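Long-range contacts in DUF2787 domain-containing protein (Vibrio cholerae, PDB 2V1L), which is of unknown function but is encoded on the pathogenicity island VPI-2 and shares structural homology with the human p32 protein: residues A[61-66]-A[73-78]; A[10-15]-A[118-123]. One frame throughout, in Å; residues are numbered along the deposited sequence.

Interaction 1 (A[61-66]-A[73-78]); sequences EIALSQ and CIEYIT
Strands 61-66 and 73-78 pair as the two arms of an antiparallel beta hairpin within the antiparallel sheet of this p32-like fold, and a classic beta bulge interrupts their pairing. E61 and T78 form a hydrogen-bonded pair joined by both of its backbone bonds, and S65 with C73 does the same nearer the turn. Between them E75 and Y76 both face A63, the extra residue being taken up by the helical backbone of E75 (phi/psi -83/-56°). A63 N bonds to Y76 O at 3.1 Å, whereas A63 O receives E75 N. The bulge turns the CB of E75 toward strand 61-66, and its bent side chain lays CB and CG against A63 O before the carboxylate reaches S65 OG in a weak bond.

I62, L64, I74 and I77 line one face of the hairpin. CG1 of I62 lies alongside CG2 of I77 at 4.1 Å, the two side chains pointing the same way, while I62 CG2 meets I74 CD1 at 3.9 Å. L64 CD2 rests on I74 CA. This apolar layer is covered by helices 15-29 and 117-135: F17 touches I62, I74 and I77, and F130 packs on I62.

On the opposite face, with E61 and A63, the Y76 side chain is swung between its own backbone N and carbonyl carbon (chi1 60°), which carries the ring over the neighbouring strand. CB of A63 sits over one ring face in a CH-pi contact, 3.6 Å from the centroid of the Y76 ring and displaced toward the rim. E61 extends its carboxylate to the ring edge, with the two planes 45° apart, and there OE2 of E61 accepts a hydrogen bond from Y76 OH, modelled at 2.4 Å, a length too short to be taken literally.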
# COMPACT_ATOMS: atom_id res chain seq x y z
N GLU A 61 -2.32 4.58 -0.05
CA GLU A 61 -3.35 4.20 -1.01
C GLU A 61 -3.06 2.83 -1.62
O GLU A 61 -1.94 2.55 -2.05
CB GLU A 61 -3.46 5.26 -2.13
CG GLU A 61 -4.56 4.98 -3.13
CD GLU A 61 -4.75 6.09 -4.15
OE1 GLU A 61 -4.98 7.25 -3.75
OE2 GLU A 61 -4.70 5.79 -5.37
N ILE A 62 -4.09 1.98 -1.67
CA ILE A 62 -3.98 0.68 -2.28
C ILE A 62 -5.11 0.49 -3.30
O ILE A 62 -6.26 0.80 -3.00
CB ILE A 62 -4.03 -0.47 -1.23
CG1 ILE A 62 -2.89 -0.31 -0.21
CG2 ILE A 62 -3.97 -1.84 -1.95
CD1 ILE A 62 -3.15 -0.91 1.19
N ALA A 63 -4.77 -0.02 -4.49
CA ALA A 63 -5.76 -0.24 -5.55
C ALA A 63 -5.92 -1.68 -5.96
O ALA A 63 -4.95 -2.40 -6.23
CB ALA A 63 -5.47 0.62 -6.77
N LEU A 64 -7.18 -2.08 -6.06
CA LEU A 64 -7.53 -3.44 -6.39
C LEU A 64 -8.58 -3.43 -7.47
O LEU A 64 -9.45 -2.56 -7.49
CB LEU A 64 -8.09 -4.15 -5.14
CG LEU A 64 -7.37 -4.06 -3.79
CD1 LEU A 64 -8.31 -4.46 -2.67
CD2 LEU A 64 -6.16 -4.95 -3.76
N SER A 65 -8.52 -4.40 -8.37
CA SER A 65 -9.58 -4.61 -9.34
C SER A 65 -10.03 -6.06 -9.27
O SER A 65 -9.23 -6.95 -8.94
CB SER A 65 -9.10 -4.27 -10.74
OG SER A 65 -8.18 -5.25 -11.18
N GLN A 66 -11.31 -6.28 -9.57
CA GLN A 66 -11.94 -7.61 -9.53
C GLN A 66 -11.72 -8.32 -10.86
O GLN A 66 -12.21 -7.87 -11.90
CB GLN A 66 -13.46 -7.48 -9.27
CG GLN A 66 -13.91 -6.05 -8.85
CD GLN A 66 -15.41 -5.80 -8.96
OE1 GLN A 66 -16.23 -6.63 -8.53
NE2 GLN A 66 -15.79 -4.65 -9.53
N CYS A 73 -7.14 -8.56 -7.62
CA CYS A 73 -5.74 -8.30 -7.97
C CYS A 73 -5.29 -6.99 -7.33
O CYS A 73 -5.99 -5.99 -7.41
CB CYS A 73 -5.59 -8.20 -9.48
SG CYS A 73 -6.37 -9.60 -10.36
N ILE A 74 -4.13 -7.01 -6.68
CA ILE A 74 -3.55 -5.78 -6.13
C ILE A 74 -2.85 -5.02 -7.25
O ILE A 74 -1.93 -5.53 -7.88
CB ILE A 74 -2.59 -6.04 -4.93
CG1 ILE A 74 -2.09 -4.73 -4.33
CG2 ILE A 74 -1.40 -6.88 -5.35
CD1 ILE A 74 -1.72 -4.88 -2.91
N GLU A 75 -3.34 -3.80 -7.50
CA GLU A 75 -2.85 -2.98 -8.62
C GLU A 75 -1.58 -2.21 -8.27
O GLU A 75 -0.58 -2.31 -8.96
CB GLU A 75 -3.93 -2.00 -9.06
CG GLU A 75 -5.24 -2.68 -9.40
CD GLU A 75 -5.23 -3.33 -10.76
OE1 GLU A 75 -4.40 -4.24 -11.00
OE2 GLU A 75 -6.06 -2.91 -11.59
N TYR A 76 -1.65 -1.42 -7.21
CA TYR A 76 -0.48 -0.75 -6.70
C TYR A 76 -0.64 -0.45 -5.22
O TYR A 76 -1.75 -0.44 -4.70
CB TYR A 76 -0.25 0.56 -7.48
CG TYR A 76 -1.39 1.55 -7.39
CD1 TYR A 76 -2.29 1.69 -8.46
CD2 TYR A 76 -1.57 2.35 -6.26
CE1 TYR A 76 -3.34 2.60 -8.40
CE2 TYR A 76 -2.62 3.28 -6.20
CZ TYR A 76 -3.50 3.39 -7.28
OH TYR A 76 -4.55 4.28 -7.22
N ILE A 77 0.48 -0.18 -4.56
CA ILE A 77 0.48 0.32 -3.19
C ILE A 77 1.35 1.57 -3.17
O ILE A 77 2.50 1.50 -3.58
CB ILE A 77 1.08 -0.73 -2.19
CG1 ILE A 77 0.27 -2.02 -2.22
CG2 ILE A 77 1.14 -0.16 -0.76
CD1 ILE A 77 0.90 -3.16 -1.40
N THR A 78 0.80 2.68 -2.67
CA THR A 78 1.53 3.93 -2.55
C THR A 78 1.46 4.50 -1.14
O THR A 78 0.38 4.60 -0.55
CB THR A 78 0.99 5.00 -3.54
OG1 THR A 78 0.91 4.42 -4.85
CG2 THR A 78 1.93 6.21 -3.62

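Interaction 2 (A[10-15]-A[118-123]); sequences HLPISK and DARELY
The loop 10-15 passes beside helix 118-123, where the backbones come nearest at L11 and R120, whose CA atoms are 6.0 Å apart, and it bends at P12 in an inverse gamma turn closed by I13 N bonding to L11 O at 2.7 Å. The side chain of L11 sets out toward the helix. Its CD2 lies 4.0 Å from A119 CB and also meets the A119 carbonyl, while CD1 reaches the CB of Y123, one helical turn further on; L11 CB stands over one face of the Y123 ring, offset toward the rim.

This is apolar packing between the segment leading into helix 15-29 and the first turns of helix 117-135. P12 and R120 meet at its margin: P12 CD lies 4.0 Å from R120 CG, so the aliphatic base of the arginine makes this contact.

The ring of Y123, its CG trans to the backbone N (chi1 178°), leaves the helix directed along the loop. P12 O approaches the ring edge near its plane, 3.8 Å from Y123 CE2. Farther out, I13 crosses the end of the tyrosine obliquely, with CG1 at 3.5 Å from Y123 OH and CG2 also close by. The phenol oxygen is hydrogen-bonded to E127, whose other carboxylate oxygen bonds to S14 OG. F96 meets the Y123 ring edge-to-face.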
# COMPACT_ATOMS: atom_id res chain seq x y z
N HIS A 10 5.06 -10.66 -7.57
CA HIS A 10 6.48 -11.01 -7.45
C HIS A 10 7.12 -10.48 -6.17
O HIS A 10 8.33 -10.62 -5.96
CB HIS A 10 7.27 -10.52 -8.68
CG HIS A 10 6.87 -11.20 -9.96
ND1 HIS A 10 7.68 -12.10 -10.61
CD2 HIS A 10 5.72 -11.13 -10.69
CE1 HIS A 10 7.07 -12.55 -11.69
NE2 HIS A 10 5.87 -11.99 -11.76
N LEU A 11 6.31 -9.86 -5.32
CA LEU A 11 6.74 -9.43 -3.99
C LEU A 11 6.08 -10.30 -2.92
O LEU A 11 4.95 -10.74 -3.10
CB LEU A 11 6.40 -7.94 -3.78
CG LEU A 11 7.32 -6.97 -4.54
CD1 LEU A 11 6.89 -5.55 -4.28
CD2 LEU A 11 8.79 -7.18 -4.20
N PRO A 12 6.78 -10.57 -1.80
CA PRO A 12 6.23 -11.48 -0.81
C PRO A 12 5.12 -10.85 0.06
O PRO A 12 5.32 -10.64 1.27
CB PRO A 12 7.46 -11.83 0.03
CG PRO A 12 8.31 -10.64 -0.04
CD PRO A 12 8.09 -10.04 -1.39
N ILE A 13 3.98 -10.56 -0.58
CA ILE A 13 2.81 -10.06 0.12
C ILE A 13 2.38 -11.14 1.12
O ILE A 13 2.25 -12.32 0.77
CB ILE A 13 1.66 -9.68 -0.85
CG1 ILE A 13 2.13 -8.58 -1.83
CG2 ILE A 13 0.44 -9.14 -0.09
CD1 ILE A 13 1.13 -8.24 -2.92
N SER A 14 2.17 -10.71 2.37
CA SER A 14 1.85 -11.58 3.50
C SER A 14 0.40 -11.98 3.58
O SER A 14 -0.50 -11.22 3.17
CB SER A 14 2.17 -10.88 4.81
OG SER A 14 3.56 -10.94 5.04
N LYS A 15 0.19 -13.15 4.18
CA LYS A 15 -1.14 -13.57 4.62
C LYS A 15 -1.84 -12.53 5.52
O LYS A 15 -2.99 -12.19 5.26
CB LYS A 15 -1.08 -14.95 5.27
CG LYS A 15 -0.88 -16.04 4.24
CD LYS A 15 -0.66 -17.37 4.90
CE LYS A 15 -1.14 -18.48 4.00
NZ LYS A 15 -2.63 -18.42 3.91
N ASP A 118 16.50 -5.37 -3.87
CA ASP A 118 16.16 -4.12 -3.19
C ASP A 118 14.65 -3.99 -3.01
O ASP A 118 14.18 -3.57 -1.95
CB ASP A 118 16.77 -2.90 -3.89
CG ASP A 118 18.27 -2.72 -3.57
OD1 ASP A 118 18.97 -3.75 -3.51
OD2 ASP A 118 18.75 -1.57 -3.37
N ALA A 119 13.89 -4.41 -4.04
CA ALA A 119 12.44 -4.39 -4.03
C ALA A 119 11.88 -5.25 -2.90
O ALA A 119 10.96 -4.83 -2.19
CB ALA A 119 11.86 -4.86 -5.37
N ARG A 120 12.45 -6.44 -2.76
CA ARG A 120 11.94 -7.45 -1.84
C ARG A 120 12.09 -6.97 -0.39
O ARG A 120 11.11 -6.97 0.36
CB ARG A 120 12.64 -8.80 -2.07
CG ARG A 120 12.07 -9.94 -1.27
CD ARG A 120 12.87 -11.21 -1.47
NE ARG A 120 12.14 -12.36 -0.94
CZ ARG A 120 12.34 -12.89 0.26
NH1 ARG A 120 13.27 -12.39 1.06
NH2 ARG A 120 11.61 -13.92 0.65
N GLU A 121 13.30 -6.54 -0.02
CA GLU A 121 13.62 -6.09 1.34
C GLU A 121 12.86 -4.81 1.70
O GLU A 121 12.30 -4.68 2.79
CB GLU A 121 15.12 -5.88 1.49
CG GLU A 121 15.58 -5.32 2.87
CD GLU A 121 15.56 -6.38 4.01
OE1 GLU A 121 15.62 -7.60 3.70
OE2 GLU A 121 15.48 -5.98 5.20
N LEU A 122 12.82 -3.87 0.75
CA LEU A 122 12.07 -2.65 0.91
C LEU A 122 10.58 -2.98 1.16
O LEU A 122 9.96 -2.42 2.06
CB LEU A 122 12.25 -1.83 -0.35
CG LEU A 122 11.89 -0.38 -0.50
CD1 LEU A 122 12.75 0.49 0.41
CD2 LEU A 122 12.10 -0.04 -1.98
N TYR A 123 10.01 -3.87 0.37
CA TYR A 123 8.59 -4.22 0.52
C TYR A 123 8.29 -4.90 1.89
O TYR A 123 7.30 -4.60 2.57
CB TYR A 123 8.09 -5.12 -0.61
CG TYR A 123 6.65 -5.45 -0.35
CD1 TYR A 123 5.65 -4.55 -0.68
CD2 TYR A 123 6.28 -6.61 0.36
CE1 TYR A 123 4.31 -4.81 -0.36
CE2 TYR A 123 4.95 -6.87 0.65
CZ TYR A 123 4.00 -5.96 0.30
OH TYR A 123 2.68 -6.18 0.60

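In the fold
From the N terminus, the chain first passes through loop 10-15, half of interaction 2, and enters helix 15-29. It then builds most of the sheet, and strands 60-66 and 72-82 meet as a hairpin in interaction 1, closing a short loop of six residues between the segments. Only at helix 117-135 is interaction 2 completed, across 102 intervening residues, so the short hairpin closure lies wholly within the long one; strand 141-144 joins the sheet afterwards. Interaction 1 ties neighbouring strands together; interaction 2 joins the N-terminal loop to the last helix. Their centres lie about 15 Å apart, yet they touch where I74 packs on I13 and I77 on Y123, at the layer between sheet and helices.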